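Local coordinates for Glyco_hydro_cc domain-containing protein (Trichoderma gamsii, PDB 6UBD) that probably binds beta-1,3-glucan oligosaccharides, as a subgroup VII member of glycoside hydrolase family 128, at residues P30-A44 with L50-K64. Sequence-based numbering, arbitrary orientation.
Sequences PNGRKAGSAGDTALA and LSWWHDWTPAPSSPK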
ATOM      1  N   PRO A  30       2.496  -1.141 -12.432  1.00  8.11           N
ATOM      2  CA  PRO A  30       1.488  -0.410 -13.201  1.00  9.47           C
ATOM      3  C   PRO A  30       2.152   0.511 -14.226  1.00  9.25           C
ATOM      4  O   PRO A  30       3.011   1.362 -13.910  1.00  9.81           O
ATOM      5  CB  PRO A  30       0.717   0.397 -12.147  1.00 10.19           C
ATOM      6  CG  PRO A  30       0.934  -0.398 -10.887  1.00 10.58           C
ATOM      7  CD  PRO A  30       2.375  -0.853 -11.003  1.00  8.91           C
ATOM      8  N   ASN A  31       1.661   0.420 -15.467  1.00  9.38           N
ATOM      9  CA  ASN A  31       2.006   1.296 -16.609  1.00 10.39           C
ATOM     10  C   ASN A  31       3.469   1.805 -16.571  1.00 10.63           C
ATOM     11  O   ASN A  31       3.700   3.034 -16.661  1.00 11.86           O
ATOM     12  CB  ASN A  31       1.039   2.482 -16.633  1.00 11.24           C
ATOM     13  CG  ASN A  31       1.148   3.262 -17.921  1.00 12.52           C
ATOM     14  OD1 ASN A  31       1.491   2.692 -18.966  1.00 11.60           O
ATOM     15  ND2 ASN A  31       0.824   4.534 -17.848  1.00 14.81           N
ATOM     16  N   GLY A  32       4.442   0.910 -16.448  1.00 10.06           N
ATOM     17  CA  GLY A  32       5.865   1.240 -16.622  1.00  9.91           C
ATOM     18  C   GLY A  32       6.519   2.030 -15.502  1.00  9.97           C
ATOM     19  O   GLY A  32       7.694   2.439 -15.709  1.00 12.23           O
ATOM     20  N   ARG A  33       5.871   2.272 -14.360  1.00  9.55           N
ATOM     21  CA  ARG A  33       6.521   3.047 -13.264  1.00  8.85           C
ATOM     22  C   ARG A  33       6.183   2.389 -11.937  1.00  7.82           C
ATOM     23  O   ARG A  33       4.973   2.128 -11.673  1.00  7.72           O
ATOM     24  CB  ARG A  33       6.060   4.531 -13.200  1.00  9.38           C
ATOM     25  CG  ARG A  33       6.069   5.291 -14.513  1.00 10.62           C
ATOM     26  CD  ARG A  33       5.431   6.660 -14.410  1.00 12.17           C
ATOM     27  NE  ARG A  33       5.428   7.242 -15.735  1.00 14.20           N
ATOM     28  CZ  ARG A  33       5.090   8.497 -15.957  1.00 13.15           C
ATOM     29  NH1 ARG A  33       4.647   9.225 -14.954  1.00 13.88           N
ATOM     30  NH2 ARG A  33       5.227   9.081 -17.143  1.00 15.88           N
ATOM     31  N   LYS A  34       7.149   2.239 -11.049  1.00  7.99           N
ATOM     32  CA  LYS A  34       6.922   1.766  -9.677  1.00  7.53           C
ATOM     33  C   LYS A  34       6.146   2.797  -8.861  1.00  8.03           C
ATOM     34  O   LYS A  34       5.440   2.402  -7.929  1.00  8.15           O
ATOM     35  CB  LYS A  34       8.206   1.302  -8.999  1.00  8.09           C
ATOM     36  CG  LYS A  34       8.992   0.188  -9.675  1.00  8.17           C
ATOM     37  CD  LYS A  34      10.171  -0.264  -8.924  1.00  8.23           C
ATOM     38  CE  LYS A  34      11.095  -1.150  -9.726  1.00  8.72           C
ATOM     39  NZ  LYS A  34      12.093  -1.879  -8.877  1.00  8.06           N
ATOM     40  N   ALA A  35       6.387   4.113  -9.070  1.00  7.98           N
ATOM     41  CA  ALA A  35       5.955   5.127  -8.072  1.00  8.73           C
ATOM     42  C   ALA A  35       4.429   5.339  -8.032  1.00  7.10           C
ATOM     43  O   ALA A  35       3.814   5.619  -9.073  1.00  8.78           O
ATOM     44  CB  ALA A  35       6.663   6.445  -8.322  1.00  8.52           C
ATOM     45  N   GLY A  36       3.917   5.378  -6.801  1.00  7.36           N
ATOM     46  CA  GLY A  36       2.502   5.680  -6.555  1.00  7.63           C
ATOM     47  C   GLY A  36       2.260   6.491  -5.287  1.00  6.75           C
ATOM     48  O   GLY A  36       3.246   6.949  -4.647  1.00  7.50           O
ATOM     49  N   SER A  37       1.009   6.746  -4.925  1.00  7.91           N
ATOM     50  CA  SER A  37       0.569   7.477  -3.729  1.00  8.80           C
ATOM     51  C   SER A  37      -0.428   6.609  -2.948  1.00  8.20           C
ATOM     52  O   SER A  37      -1.300   5.964  -3.577  1.00  9.11           O
ATOM     53  CB  SER A  37      -0.062   8.778  -4.179  1.00  8.77           C
ATOM     54  OG  SER A  37      -0.466   9.567  -3.098  1.00  8.89           O
ATOM     55  N   ALA A  38      -0.326   6.613  -1.642  1.00  8.30           N
ATOM     56  CA  ALA A  38      -1.266   6.068  -0.659  1.00  7.40           C
ATOM     57  C   ALA A  38      -2.028   7.193  -0.014  1.00  7.75           C
ATOM     58  O   ALA A  38      -1.422   7.928   0.819  1.00  8.76           O
ATOM     59  CB  ALA A  38      -0.625   5.170   0.331  1.00  7.05           C
ATOM     60  N   GLY A  39      -3.244   7.503  -0.486  1.00  7.93           N
ATOM     61  CA  GLY A  39      -3.979   8.754  -0.194  1.00  8.45           C
ATOM     62  C   GLY A  39      -3.848   9.769  -1.354  1.00  7.79           C
ATOM     63  O   GLY A  39      -3.202   9.440  -2.369  1.00  7.85           O
ATOM     64  N   ASP A  40      -4.521  10.905  -1.214  1.00  7.17           N
ATOM     65  CA  ASP A  40      -4.622  11.857  -2.328  1.00  8.70           C
ATOM     66  C   ASP A  40      -4.268  13.300  -1.933  1.00  8.82           C
ATOM     67  O   ASP A  40      -4.422  14.170  -2.768  1.00  9.18           O
ATOM     68  CB  ASP A  40      -5.969  11.735  -3.061  1.00  8.90           C
ATOM     69  CG  ASP A  40      -7.152  11.889  -2.104  1.00 10.54           C
ATOM     70  OD1 ASP A  40      -7.036  12.705  -1.138  1.00  9.66           O
ATOM     71  OD2 ASP A  40      -8.168  11.132  -2.300  1.00 12.40           O
ATOM     72  N   THR A  41      -3.816  13.560  -0.714  1.00  9.48           N
ATOM     73  CA  THR A  41      -3.570  14.996  -0.366  1.00 10.40           C
ATOM     74  C   THR A  41      -2.499  15.680  -1.256  1.00  9.97           C
ATOM     75  O   THR A  41      -2.699  16.866  -1.553  1.00  8.82           O
ATOM     76  CB  THR A  41      -3.187  15.163   1.104  1.00  9.94           C
ATOM     77  OG1 THR A  41      -1.954  14.487   1.421  1.00  9.33           O
ATOM     78  CG2 THR A  41      -4.307  14.733   2.022  1.00  9.69           C
ATOM     79  N   ALA A  42      -1.491  14.914  -1.697  1.00  9.18           N
ATOM     80  CA  ALA A  42      -0.363  15.486  -2.496  1.00  9.44           C
ATOM     81  C   ALA A  42      -0.463  15.044  -3.957  1.00  8.80           C
ATOM     82  O   ALA A  42       0.453  15.280  -4.746  1.00  8.69           O
ATOM     83  CB  ALA A  42       0.989  15.103  -1.946  1.00  8.74           C
ATOM     84  N   LEU A  43      -1.578  14.400  -4.344  1.00  8.98           N
ATOM     85  CA  LEU A  43      -1.656  13.749  -5.667  1.00  9.36           C
ATOM     86  C   LEU A  43      -1.498  14.747  -6.820  1.00  9.49           C
ATOM     87  O   LEU A  43      -0.884  14.358  -7.833  1.00 10.85           O
ATOM     88  CB  LEU A  43      -2.954  12.957  -5.694  1.00 11.15           C
ATOM     89  CG  LEU A  43      -3.187  11.949  -6.823  1.00 10.27           C
ATOM     90  CD1 LEU A  43      -2.031  10.982  -6.890  1.00 12.49           C
ATOM     91  CD2 LEU A  43      -4.547  11.260  -6.684  1.00 10.46           C
ATOM     92  N   ALA A  44      -2.056  15.957  -6.701  1.00  9.47           N
ATOM     93  CA  ALA A  44      -1.919  16.940  -7.802  1.00 10.35           C
ATOM     94  C   ALA A  44      -0.442  17.255  -8.033  1.00  9.72           C
ATOM     95  O   ALA A  44      -0.004  17.452  -9.198  1.00 12.71           O
ATOM     96  CB  ALA A  44      -2.730  18.199  -7.570  1.00 11.64           C
ATOM     97  N   LEU A  50       4.000   9.719 -11.330  1.00  8.58           N
ATOM     98  CA  LEU A  50       3.391   8.476 -10.813  1.00  8.08           C
ATOM     99  C   LEU A  50       2.834   7.664 -11.941  1.00  7.80           C
ATOM    100  O   LEU A  50       2.500   8.210 -13.037  1.00  8.42           O
ATOM    101  CB  LEU A  50       2.284   8.828  -9.826  1.00  8.48           C
ATOM    102  CG  LEU A  50       2.668   9.642  -8.598  1.00  8.67           C
ATOM    103  CD1 LEU A  50       1.457   9.821  -7.721  1.00  9.25           C
ATOM    104  CD2 LEU A  50       3.798   9.043  -7.758  1.00 10.17           C
ATOM    105  N   SER A  51       2.528   6.384 -11.655  1.00  8.41           N
ATOM    106  CA  SER A  51       1.639   5.572 -12.539  1.00  7.41           C
ATOM    107  C   SER A  51       0.291   5.240 -11.863  1.00  7.33           C
ATOM    108  O   SER A  51      -0.660   4.835 -12.603  1.00  7.49           O
ATOM    109  CB  SER A  51       2.317   4.268 -12.977  1.00  8.30           C
ATOM    110  OG  SER A  51       2.682   3.552 -11.814  1.00  8.05           O
ATOM    111  N   TRP A  52       0.214   5.255 -10.535  1.00  8.51           N
ATOM    112  CA  TRP A  52      -0.926   4.641  -9.822  1.00  8.05           C
ATOM    113  C   TRP A  52      -1.201   5.286  -8.507  1.00  7.61           C
ATOM    114  O   TRP A  52      -0.303   5.992  -7.929  1.00  8.65           O
ATOM    115  CB  TRP A  52      -0.664   3.136  -9.574  1.00  7.44           C
ATOM    116  CG  TRP A  52       0.390   2.775  -8.576  1.00  7.48           C
ATOM    117  CD1 TRP A  52       1.741   2.825  -8.771  1.00  7.39           C
ATOM    118  CD2 TRP A  52       0.166   2.318  -7.232  1.00  7.37           C
ATOM    119  NE1 TRP A  52       2.372   2.389  -7.644  1.00  8.87           N
ATOM    120  CE2 TRP A  52       1.440   2.060  -6.661  1.00  7.86           C
ATOM    121  CE3 TRP A  52      -0.991   2.038  -6.471  1.00  7.13           C
ATOM    122  CZ2 TRP A  52       1.579   1.532  -5.376  1.00  7.50           C
ATOM    123  CZ3 TRP A  52      -0.816   1.540  -5.208  1.00  8.95           C
ATOM    124  CH2 TRP A  52       0.441   1.269  -4.685  1.00  7.84           C
ATOM    125  N   TRP A  53      -2.351   5.098  -7.901  1.00  7.05           N
ATOM    126  CA  TRP A  53      -2.621   5.463  -6.477  1.00  7.86           C
ATOM    127  C   TRP A  53      -3.683   4.538  -5.877  1.00  7.86           C
ATOM    128  O   TRP A  53      -4.455   3.916  -6.646  1.00  8.46           O
ATOM    129  CB  TRP A  53      -3.014   6.934  -6.299  1.00  8.04           C
ATOM    130  CG  TRP A  53      -4.455   7.352  -6.358  1.00  8.94           C
ATOM    131  CD1 TRP A  53      -5.218   7.809  -5.303  1.00  9.14           C
ATOM    132  CD2 TRP A  53      -5.310   7.455  -7.531  1.00  8.62           C
ATOM    133  NE1 TRP A  53      -6.458   8.233  -5.739  1.00  8.22           N
ATOM    134  CE2 TRP A  53      -6.544   7.998  -7.092  1.00  8.85           C
ATOM    135  CE3 TRP A  53      -5.162   7.089  -8.872  1.00  8.31           C
ATOM    136  CZ2 TRP A  53      -7.622   8.212  -7.968  1.00  8.46           C
ATOM    137  CZ3 TRP A  53      -6.221   7.300  -9.738  1.00  9.09           C
ATOM    138  CH2 TRP A  53      -7.422   7.866  -9.283  1.00  8.93           C
ATOM    139  N   HIS A  54      -3.762   4.510  -4.578  1.00  7.27           N
ATOM    140  CA  HIS A  54      -4.890   3.935  -3.835  1.00  7.14           C
ATOM    141  C   HIS A  54      -5.354   4.894  -2.749  1.00  6.79           C
ATOM    142  O   HIS A  54      -4.589   5.836  -2.435  1.00  7.68           O
ATOM    143  CB  HIS A  54      -4.609   2.508  -3.321  1.00  7.52           C
ATOM    144  CG  HIS A  54      -3.834   2.490  -2.033  1.00  7.74           C
ATOM    145  ND1 HIS A  54      -4.461   2.487  -0.824  1.00  8.28           N
ATOM    146  CD2 HIS A  54      -2.496   2.358  -1.792  1.00  8.57           C
ATOM    147  CE1 HIS A  54      -3.551   2.365   0.130  1.00  7.12           C
ATOM    148  NE2 HIS A  54      -2.335   2.294  -0.431  1.00  9.06           N
ATOM    149  N   ASP A  55      -6.533   4.703  -2.174  1.00  7.66           N
ATOM    150  CA  ASP A  55      -7.036   5.541  -1.068  1.00  7.86           C
ATOM    151  C   ASP A  55      -7.777   4.680  -0.048  1.00  8.70           C
ATOM    152  O   ASP A  55      -8.619   5.228   0.645  1.00  8.98           O
ATOM    153  CB  ASP A  55      -7.864   6.708  -1.592  1.00  7.78           C
ATOM    154  CG  ASP A  55      -9.183   6.265  -2.234  1.00  7.85           C
ATOM    155  OD1 ASP A  55      -9.464   5.052  -2.304  1.00  8.55           O
ATOM    156  OD2 ASP A  55      -9.968   7.188  -2.623  1.00  9.97           O
ATOM    157  N   TRP A  56      -7.359   3.423   0.089  1.00  7.69           N
ATOM    158  CA  TRP A  56      -7.976   2.465   1.046  1.00  7.90           C
ATOM    159  C   TRP A  56      -9.457   2.113   0.723  1.00  8.91           C
ATOM    160  O   TRP A  56     -10.061   1.367   1.508  1.00  7.96           O
ATOM    161  CB  TRP A  56      -7.817   2.929   2.503  1.00  8.47           C
ATOM    162  CG  TRP A  56      -6.370   3.062   2.926  1.00  9.06           C
ATOM    163  CD1 TRP A  56      -5.525   2.091   3.399  1.00  9.38           C
ATOM    164  CD2 TRP A  56      -5.590   4.283   2.928  1.00  9.01           C
ATOM    165  NE1 TRP A  56      -4.281   2.601   3.666  1.00  8.27           N
ATOM    166  CE2 TRP A  56      -4.297   3.917   3.354  1.00  8.10           C
ATOM    167  CE3 TRP A  56      -5.855   5.627   2.572  1.00  8.36           C
ATOM    168  CZ2 TRP A  56      -3.264   4.871   3.433  1.00  8.33           C
ATOM    169  CZ3 TRP A  56      -4.808   6.548   2.649  1.00  8.44           C
ATOM    170  CH2 TRP A  56      -3.532   6.187   3.095  1.00  8.57           C
ATOM    171  N   THR A  57     -10.038   2.659  -0.350  1.00  9.04           N
ATOM    172  CA  THR A  57     -11.455   2.407  -0.714  1.00  9.34           C
ATOM    173  C   THR A  57     -11.580   1.466  -1.914  1.00  7.40           C
ATOM    174  O   THR A  57     -10.615   1.153  -2.609  1.00  7.89           O
ATOM    175  CB  THR A  57     -12.216   3.709  -1.028  1.00  9.11           C
ATOM    176  OG1 THR A  57     -12.005   4.157  -2.394  1.00  7.90           O
ATOM    177  CG2 THR A  57     -11.968   4.819  -0.010  1.00  9.82           C
ATOM    178  N   PRO A  58     -12.793   0.912  -2.188  1.00  7.37           N
ATOM    179  CA  PRO A  58     -13.015   0.065  -3.363  1.00  8.79           C
ATOM    180  C   PRO A  58     -12.832   0.736  -4.726  1.00  7.97           C
ATOM    181  O   PRO A  58     -12.676   0.021  -5.704  1.00  8.63           O
ATOM    182  CB  PRO A  58     -14.473  -0.398  -3.165  1.00 10.17           C
ATOM    183  CG  PRO A  58     -14.684  -0.368  -1.659  1.00 10.00           C
ATOM    184  CD  PRO A  58     -13.935   0.886  -1.272  1.00  8.55           C
ATOM    185  N   ALA A  59     -12.895   2.081  -4.748  1.00  8.39           N
ATOM    186  CA  ALA A  59     -12.932   2.844  -6.016  1.00  8.02           C
ATOM    187  C   ALA A  59     -12.264   4.207  -5.813  1.00  7.45           C
ATOM    188  O   ALA A  59     -12.943   5.223  -5.639  1.00  9.06           O
ATOM    189  CB  ALA A  59     -14.330   2.984  -6.535  1.00 10.60           C
ATOM    190  N   PRO A  60     -10.911   4.311  -5.843  1.00  8.82           N
ATOM    191  CA  PRO A  60     -10.242   5.599  -5.652  1.00  8.32           C
ATOM    192  C   PRO A  60     -10.802   6.600  -6.659  1.00 10.21           C
ATOM    193  O   PRO A  60     -10.790   6.307  -7.830  1.00 12.64           O
ATOM    194  CB  PRO A  60      -8.763   5.373  -5.896  1.00  9.76           C
ATOM    195  CG  PRO A  60      -8.588   3.860  -5.780  1.00 10.08           C
ATOM    196  CD  PRO A  60      -9.934   3.227  -5.972  1.00  9.64           C
ATOM    197  N   SER A  61     -11.277   7.762  -6.163  1.00 15.97           N
ATOM    198  CA  SER A  61     -11.947   8.663  -7.158  1.00 24.44           C
ATOM    199  C   SER A  61     -11.558  10.131  -7.032  1.00 22.07           C
ATOM    200  O   SER A  61     -12.257  10.974  -7.702  1.00 21.97           O
ATOM    201  CB  SER A  61     -13.447   8.520  -7.108  1.00 23.75           C
ATOM    202  OG  SER A  61     -13.789   8.839  -5.758  1.00 32.37           O
ATOM    203  N   SER A  62     -10.481  10.490  -6.328  1.00 11.94           N
ATOM    204  CA  SER A  62     -10.050  11.916  -6.379  1.00 11.55           C
ATOM    205  C   SER A  62      -9.889  12.348  -7.842  1.00 10.66           C
ATOM    206  O   SER A  62      -9.189  11.670  -8.619  1.00 10.78           O
ATOM    207  CB  SER A  62      -8.723  12.138  -5.674  1.00 11.68           C
ATOM    208  OG  SER A  62      -8.211  13.448  -5.880  1.00 10.85           O
ATOM    209  N   PRO A  63     -10.425  13.509  -8.245  1.00 11.51           N
ATOM    210  CA  PRO A  63     -10.188  13.993  -9.600  1.00 11.98           C
ATOM    211  C   PRO A  63      -8.721  14.342  -9.864  1.00  9.91           C
ATOM    212  O   PRO A  63      -8.332  14.414 -11.031  1.00 12.71           O
ATOM    213  CB  PRO A  63     -11.125  15.200  -9.681  1.00 15.61           C
ATOM    214  CG  PRO A  63     -11.260  15.675  -8.236  1.00 14.48           C
ATOM    215  CD  PRO A  63     -11.295  14.382  -7.449  1.00 13.59           C
ATOM    216  N   LYS A  64      -7.903  14.497  -8.827  1.00  9.72           N
ATOM    217  CA  LYS A  64      -6.457  14.752  -8.962  1.00 10.73           C
ATOM    218  C   LYS A  64      -5.717  13.565  -9.605  1.00  9.46           C
ATOM    219  O   LYS A  64      -4.652  13.715 -10.163  1.00 11.64           O
ATOM    220  CB  LYS A  64      -5.826  15.048  -7.596  1.00 11.31           C
ATOM    221  CG  LYS A  64      -6.447  16.219  -6.854  1.00 16.17           C
ATOM    222  CD  LYS A  64      -5.812  16.271  -5.429  1.00 18.28           C
ATOM    223  CE  LYS A  64      -6.296  17.360  -4.526  1.00 19.33           C
ATOM    224  NZ  LYS A  64      -5.760  17.181  -3.169  1.00 14.11           N
TER
HETATM  225  O   HOH W   1      -0.657   5.437 -15.394  1.00 11.69           O
HETATM  226  O   HOH W   2      -8.762   9.180  -4.158  1.00  8.97           O
HETATM  227  O   HOH W   3      -7.102  15.486  -1.416  1.00 13.40           O
HETATM  228  O   HOH W   4      -9.602   9.643  -0.687  1.00 27.79           O
HETATM  229  O   HOH W   5      -2.711  17.605  -4.259  1.00 11.22           O
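Trp52 lies flat between Pro30 and Gly36. Gly36 CA sits over one face of the indole, 3.7 Å from the centroid of the five-membered ring, and Pro30 CG covers the opposite face. The ring is pinned at its edge as well. Trp52 NE1 donates to Lys34 O at 3.1 Å, with the acceptor in the ring plane. With CG held between the backbone N and the carbonyl carbon (chi1 70°), the indole folds back over the neighbouring strand. Ser51 OG donates to Arg33 O at 2.7 Å.

Strands 35-38 and 52-54 run parallel. His54 N donates to Ser37 O, and Gly39 N to His54 O at 2.9 Å. Ala38 packs on a face of the His54 ring, whose NE2 bonds to Thr200 O.

On the other side of the sheet, Leu43 CD2 points squarely at a face of Trp53, 3.7 Å from the centroid of its five-membered ring. Pro60 CB covers the opposite face. Leu43 CD1 meets Leu50 CD1 at 3.8 Å.

The looser side is wet. Asp40 OD2 and Asp55 OD2 are 4.3 Å apart, and two waters donate to both, which should ease their repulsion. One of them also accepts from Trp53 NE1, in the plane of that ring. Lys64 NZ makes a weak bond to Asp40 O and reaches Asp40 OD1 through another water.

The two parallel strands and the short helix 43-46 form a beta-alpha-beta unit, the repeating element of the TIM-barrel fold expected for a GH128 catalytic core.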